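Long-range contact in thiosulfate sulfurtransferase YnjE (Escherichia coli, PDB 2WLR), which transfers sulfur from thiosulfate to cyanide, yielding thiocyanate and sulfite, by way of a cysteine persulfide intermediate: residues L116-P128 against T374-V386. Residues are numbered along the deposited sequence; the frame is centred on the assembly and turned at random.
Sequences LQKLPHFEQLVYP and TFMYARAMGWKNV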
loop_
_atom_site.group_PDB
_atom_site.type_symbol
_atom_site.label_atom_id
_atom_site.label_comp_id
_atom_site.label_asym_id
_atom_site.label_seq_id
_atom_site.Cartn_x
_atom_site.Cartn_y
_atom_site.Cartn_z
ATOM N N LEU A 116 -10.030 -12.908 -15.324
ATOM C CA LEU A 116 -9.884 -12.101 -14.097
ATOM C C LEU A 116 -8.722 -11.141 -14.192
ATOM O O LEU A 116 -7.751 -11.392 -14.910
ATOM C CB LEU A 116 -9.733 -13.018 -12.875
ATOM C CG LEU A 116 -10.944 -13.925 -12.649
ATOM C CD1 LEU A 116 -10.678 -14.939 -11.556
ATOM C CD2 LEU A 116 -12.221 -13.158 -12.339
ATOM N N GLN A 117 -8.850 -10.045 -13.451
ATOM C CA GLN A 117 -7.884 -8.969 -13.382
ATOM C C GLN A 117 -7.259 -8.923 -11.996
ATOM O O GLN A 117 -7.930 -9.095 -11.002
ATOM C CB GLN A 117 -8.542 -7.611 -13.652
ATOM C CG GLN A 117 -9.441 -7.529 -14.870
ATOM C CD GLN A 117 -8.758 -7.864 -16.147
ATOM O OE1 GLN A 117 -9.101 -8.858 -16.813
ATOM N NE2 GLN A 117 -7.796 -7.042 -16.524
ATOM N N LYS A 118 -5.968 -8.651 -11.926
ATOM C CA LYS A 118 -5.271 -8.608 -10.628
ATOM C C LYS A 118 -4.240 -7.508 -10.587
ATOM O O LYS A 118 -3.861 -6.978 -11.628
ATOM C CB LYS A 118 -4.598 -9.950 -10.355
ATOM C CG LYS A 118 -3.542 -10.375 -11.369
ATOM C CD LYS A 118 -3.176 -11.863 -11.246
ATOM C CE LYS A 118 -2.356 -12.368 -12.464
ATOM N NZ LYS A 118 -2.559 -13.835 -12.735
ATOM N N LEU A 119 -3.751 -7.190 -9.390
ATOM C CA LEU A 119 -2.515 -6.431 -9.283
ATOM C C LEU A 119 -1.387 -7.179 -9.915
ATOM O O LEU A 119 -1.199 -8.344 -9.621
ATOM C CB LEU A 119 -2.097 -6.207 -7.834
ATOM C CG LEU A 119 -2.955 -5.363 -6.949
ATOM C CD1 LEU A 119 -2.260 -5.226 -5.594
ATOM C CD2 LEU A 119 -3.168 -3.963 -7.586
ATOM N N PRO A 120 -0.621 -6.520 -10.783
ATOM C CA PRO A 120 0.515 -7.136 -11.425
ATOM C C PRO A 120 1.412 -7.869 -10.446
ATOM O O PRO A 120 1.886 -8.947 -10.759
ATOM C CB PRO A 120 1.221 -5.943 -12.069
ATOM C CG PRO A 120 0.154 -5.034 -12.373
ATOM C CD PRO A 120 -0.865 -5.156 -11.292
ATOM N N HIS A 121 1.604 -7.310 -9.249
ATOM C CA HIS A 121 2.425 -7.994 -8.252
ATOM C C HIS A 121 1.716 -8.054 -6.920
ATOM O O HIS A 121 2.263 -7.682 -5.902
ATOM C CB HIS A 121 3.758 -7.284 -8.107
ATOM C CG HIS A 121 4.476 -7.123 -9.402
ATOM N ND1 HIS A 121 5.102 -8.170 -10.048
ATOM C CD2 HIS A 121 4.626 -6.039 -10.198
ATOM C CE1 HIS A 121 5.632 -7.721 -11.175
ATOM N NE2 HIS A 121 5.335 -6.440 -11.302
ATOM N N PHE A 122 0.500 -8.601 -6.927
ATOM C CA PHE A 122 -0.280 -8.772 -5.714
ATOM C C PHE A 122 0.501 -9.505 -4.588
ATOM O O PHE A 122 0.254 -9.270 -3.400
ATOM C CB PHE A 122 -1.599 -9.515 -6.004
ATOM C CG PHE A 122 -1.438 -10.955 -6.331
ATOM C CD1 PHE A 122 -1.377 -11.881 -5.315
ATOM C CD2 PHE A 122 -1.289 -11.395 -7.634
ATOM C CE1 PHE A 122 -1.199 -13.194 -5.551
ATOM C CE2 PHE A 122 -1.120 -12.744 -7.891
ATOM C CZ PHE A 122 -1.045 -13.654 -6.833
ATOM N N GLU A 123 1.399 -10.395 -4.977
ATOM C CA GLU A 123 2.104 -11.218 -4.015
ATOM C C GLU A 123 3.032 -10.425 -3.111
ATOM O O GLU A 123 3.499 -10.938 -2.105
ATOM C CB GLU A 123 2.867 -12.333 -4.746
ATOM C CG GLU A 123 4.129 -11.945 -5.478
ATOM C CD GLU A 123 3.898 -11.189 -6.779
ATOM O OE1 GLU A 123 2.777 -11.208 -7.332
ATOM O OE2 GLU A 123 4.885 -10.604 -7.281
ATOM N N GLN A 124 3.277 -9.176 -3.464
ATOM C CA GLN A 124 4.061 -8.281 -2.597
ATOM C C GLN A 124 3.312 -7.759 -1.420
ATOM O O GLN A 124 3.928 -7.211 -0.505
ATOM C CB GLN A 124 4.586 -7.108 -3.399
ATOM C CG GLN A 124 5.642 -7.524 -4.451
ATOM C CD GLN A 124 5.898 -6.482 -5.517
ATOM O OE1 GLN A 124 5.327 -5.387 -5.536
ATOM N NE2 GLN A 124 6.816 -6.814 -6.424
ATOM N N LEU A 125 1.989 -7.845 -1.442
ATOM C CA LEU A 125 1.110 -7.340 -0.373
ATOM C C LEU A 125 0.405 -8.524 0.205
ATOM O O LEU A 125 -0.691 -8.900 -0.214
ATOM C CB LEU A 125 0.097 -6.308 -0.910
ATOM C CG LEU A 125 0.725 -5.000 -1.355
ATOM C CD1 LEU A 125 -0.296 -4.146 -2.070
ATOM C CD2 LEU A 125 1.317 -4.194 -0.219
ATOM N N VAL A 126 1.035 -9.136 1.196
ATOM C CA VAL A 126 0.482 -10.358 1.782
ATOM C C VAL A 126 -0.608 -10.079 2.839
ATOM O O VAL A 126 -0.856 -8.932 3.221
ATOM C CB VAL A 126 1.601 -11.256 2.348
ATOM C CG1 VAL A 126 2.726 -11.422 1.291
ATOM C CG2 VAL A 126 2.145 -10.685 3.688
ATOM N N TYR A 127 -1.251 -11.129 3.323
ATOM C CA TYR A 127 -2.342 -11.022 4.268
ATOM C C TYR A 127 -2.151 -12.068 5.383
ATOM O O TYR A 127 -1.336 -13.000 5.227
ATOM C CB TYR A 127 -3.674 -11.160 3.529
ATOM C CG TYR A 127 -3.947 -12.506 2.907
ATOM C CD1 TYR A 127 -3.395 -12.875 1.691
ATOM C CD2 TYR A 127 -4.787 -13.413 3.544
ATOM C CE1 TYR A 127 -3.681 -14.090 1.131
ATOM C CE2 TYR A 127 -5.061 -14.661 2.978
ATOM C CZ TYR A 127 -4.505 -14.985 1.783
ATOM O OH TYR A 127 -4.820 -16.225 1.263
ATOM N N PRO A 128 -2.874 -11.929 6.509
ATOM C CA PRO A 128 -2.509 -12.734 7.691
ATOM C C PRO A 128 -2.545 -14.244 7.520
ATOM O O PRO A 128 -1.575 -14.931 7.875
ATOM C CB PRO A 128 -3.492 -12.243 8.764
ATOM C CG PRO A 128 -3.727 -10.827 8.390
ATOM C CD PRO A 128 -3.800 -10.859 6.872
ATOM N N THR A 374 3.582 4.760 -0.480
ATOM C CA THR A 374 3.070 4.909 -1.835
ATOM C C THR A 374 3.972 4.247 -2.857
ATOM O O THR A 374 3.465 3.690 -3.838
ATOM C CB THR A 374 2.810 6.364 -2.259
ATOM O OG1 THR A 374 3.946 7.179 -2.007
ATOM C CG2 THR A 374 1.632 6.917 -1.454
ATOM N N PHE A 375 5.291 4.323 -2.653
ATOM C CA PHE A 375 6.209 3.586 -3.516
ATOM C C PHE A 375 5.862 2.102 -3.530
ATOM O O PHE A 375 5.795 1.467 -4.598
ATOM C CB PHE A 375 7.643 3.739 -3.048
ATOM C CG PHE A 375 8.613 2.850 -3.755
ATOM C CD1 PHE A 375 8.862 1.592 -3.270
ATOM C CD2 PHE A 375 9.302 3.282 -4.869
ATOM C CE1 PHE A 375 9.771 0.755 -3.905
ATOM C CE2 PHE A 375 10.202 2.430 -5.502
ATOM C CZ PHE A 375 10.431 1.167 -4.992
HETATM N N MSE A 376 5.682 1.507 -2.350
HETATM C CA MSE A 376 5.353 0.077 -2.303
HETATM C C MSE A 376 4.043 -0.255 -2.987
HETATM O O MSE A 376 3.950 -1.266 -3.665
HETATM C CB MSE A 376 5.404 -0.464 -0.874
HETATM C CG MSE A 376 6.754 -0.382 -0.193
HETATM SE SE MSE A 376 8.125 -1.472 -1.056
HETATM C CE MSE A 376 7.509 -3.232 -0.409
ATOM N N TYR A 377 3.025 0.576 -2.808
ATOM C CA TYR A 377 1.765 0.374 -3.530
ATOM C C TYR A 377 1.952 0.493 -5.061
ATOM O O TYR A 377 1.524 -0.371 -5.796
ATOM C CB TYR A 377 0.700 1.333 -3.038
ATOM C CG TYR A 377 0.297 1.172 -1.583
ATOM C CD1 TYR A 377 0.529 -0.038 -0.885
ATOM C CD2 TYR A 377 -0.254 2.232 -0.882
ATOM C CE1 TYR A 377 0.169 -0.188 0.428
ATOM C CE2 TYR A 377 -0.627 2.066 0.441
ATOM C CZ TYR A 377 -0.402 0.856 1.078
ATOM O OH TYR A 377 -0.769 0.721 2.403
ATOM N N ALA A 378 2.633 1.539 -5.526
ATOM C CA ALA A 378 2.867 1.704 -6.965
ATOM C C ALA A 378 3.666 0.550 -7.548
ATOM O O ALA A 378 3.403 0.105 -8.630
ATOM C CB ALA A 378 3.612 3.029 -7.212
ATOM N N ARG A 379 4.645 0.046 -6.791
ATOM C CA ARG A 379 5.406 -1.127 -7.188
ATOM C C ARG A 379 4.484 -2.348 -7.370
ATOM O O ARG A 379 4.534 -3.031 -8.407
ATOM C CB ARG A 379 6.478 -1.400 -6.141
ATOM C CG ARG A 379 7.307 -2.645 -6.400
ATOM C CD ARG A 379 8.316 -2.849 -5.288
ATOM N NE ARG A 379 9.025 -4.135 -5.315
ATOM C CZ ARG A 379 8.888 -5.121 -4.433
ATOM N NH1 ARG A 379 7.994 -5.084 -3.456
ATOM N NH2 ARG A 379 9.635 -6.215 -4.577
ATOM N N ALA A 380 3.588 -2.589 -6.400
ATOM C CA ALA A 380 2.629 -3.711 -6.454
ATOM C C ALA A 380 1.648 -3.524 -7.621
ATOM O O ALA A 380 1.177 -4.492 -8.251
ATOM C CB ALA A 380 1.888 -3.799 -5.134
HETATM N N MSE A 381 1.367 -2.268 -7.941
HETATM C CA MSE A 381 0.501 -1.886 -9.055
HETATM C C MSE A 381 1.173 -2.026 -10.410
HETATM O O MSE A 381 0.530 -1.787 -11.443
HETATM C CB MSE A 381 0.031 -0.446 -8.865
HETATM C CG MSE A 381 -1.024 -0.316 -7.810
HETATM SE SE MSE A 381 -1.261 1.506 -7.085
HETATM C CE MSE A 381 -1.899 2.513 -8.558
ATOM N N GLY A 382 2.472 -2.322 -10.423
ATOM C CA GLY A 382 3.193 -2.564 -11.655
ATOM C C GLY A 382 3.729 -1.310 -12.305
ATOM O O GLY A 382 4.117 -1.348 -13.472
ATOM N N TRP A 383 3.796 -0.192 -11.577
ATOM C CA TRP A 383 4.359 1.018 -12.154
ATOM C C TRP A 383 5.866 0.796 -12.285
ATOM O O TRP A 383 6.512 0.407 -11.318
ATOM C CB TRP A 383 4.044 2.228 -11.271
ATOM C CG TRP A 383 2.632 2.657 -11.367
ATOM C CD1 TRP A 383 1.530 1.866 -11.554
ATOM C CD2 TRP A 383 2.173 4.006 -11.401
ATOM N NE1 TRP A 383 0.408 2.658 -11.668
ATOM C CE2 TRP A 383 0.775 3.975 -11.570
ATOM C CE3 TRP A 383 2.808 5.239 -11.273
ATOM C CZ2 TRP A 383 0.005 5.145 -11.637
ATOM C CZ3 TRP A 383 2.052 6.405 -11.349
ATOM C CH2 TRP A 383 0.661 6.352 -11.527
ATOM N N LYS A 384 6.408 1.004 -13.481
ATOM C CA LYS A 384 7.743 0.478 -13.814
ATOM C C LYS A 384 8.860 1.446 -13.464
ATOM O O LYS A 384 10.013 1.044 -13.400
ATOM C CB LYS A 384 7.847 0.103 -15.300
ATOM C CG LYS A 384 6.877 -0.983 -15.736
ATOM C CD LYS A 384 7.074 -1.404 -17.180
ATOM C CE LYS A 384 6.030 -2.446 -17.613
ATOM N NZ LYS A 384 4.619 -1.896 -17.624
ATOM N N ASN A 385 8.525 2.708 -13.233
ATOM C CA ASN A 385 9.533 3.726 -13.022
ATOM C C ASN A 385 9.189 4.572 -11.836
ATOM O O ASN A 385 8.868 5.756 -11.962
ATOM C CB ASN A 385 9.665 4.633 -14.252
ATOM C CG ASN A 385 11.002 5.311 -14.320
ATOM O OD1 ASN A 385 11.828 5.144 -13.419
ATOM N ND2 ASN A 385 11.245 6.073 -15.398
ATOM N N VAL A 386 9.293 3.974 -10.668
ATOM C CA VAL A 386 8.993 4.683 -9.433
ATOM C C VAL A 386 10.211 4.747 -8.514
ATOM O O VAL A 386 11.102 3.900 -8.571
ATOM C CB VAL A 386 7.752 4.110 -8.696
ATOM C CG1 VAL A 386 6.439 4.451 -9.452
ATOM C CG2 VAL A 386 7.872 2.608 -8.417
HETATM O O HOH W 1 5.487 -3.669 -3.404
#
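Gln124 lies flat against the guanidinium group of Arg379, amide and guanidinium planes only 2° apart, while the two side chains cross at about a right angle. Along Gln124, CB and CG skirt Arg379 NH1, CG at 3.5 Å. Farther out, CD sits over the same nitrogen, and NE2 lies 3.3 Å above the guanidinium plane, over its centre. The remaining tip atom, OE1, points to the helix and reaches Ala380 CA at 3.3 Å. Arg379 can offer this face because its chain is extended from a CG anti to the backbone N (chi1 177°). The stack itself contains no direct hydrogen bond; one water joins its rims, donating to Gln124 OE1 (2.7 Å) and to the carbonyl oxygen of Met376 while accepting from Arg379 NH1. That nitrogen also bonds to Val231 O, on the strand next to 125-126, so both partners of the guanidinium belong to the same sheet edge.

Beside the stack, His121 N donates to Ala380 O at 3.0 Å, close to straight (154°). Ala380 CB meets Leu125 CD1 at 3.8 Å, and Leu125 CD2 meets the edge of the Tyr377 ring. Leu119 CD2 packs on Met381 CG, extending the apolar patch toward helix 343-351. Where the helix gives out, Pro120 CG rests 3.4 Å from Met381 O, and its CB lies over the CA of Gly382, whose lack of a side chain lets the proline ring in.

Gly382 turns the chain with a positive phi, and the bonds Gly382 N to Arg379 O and Trp383 N to Ala378 O complete a Schellman motif at the end of helix 369-380. This C-terminal end, in the third rhodanese domain, docks on the linker entering edge strand 125-126 of another parallel sheet: an interdomain packing of tandem rhodanese α/β folds.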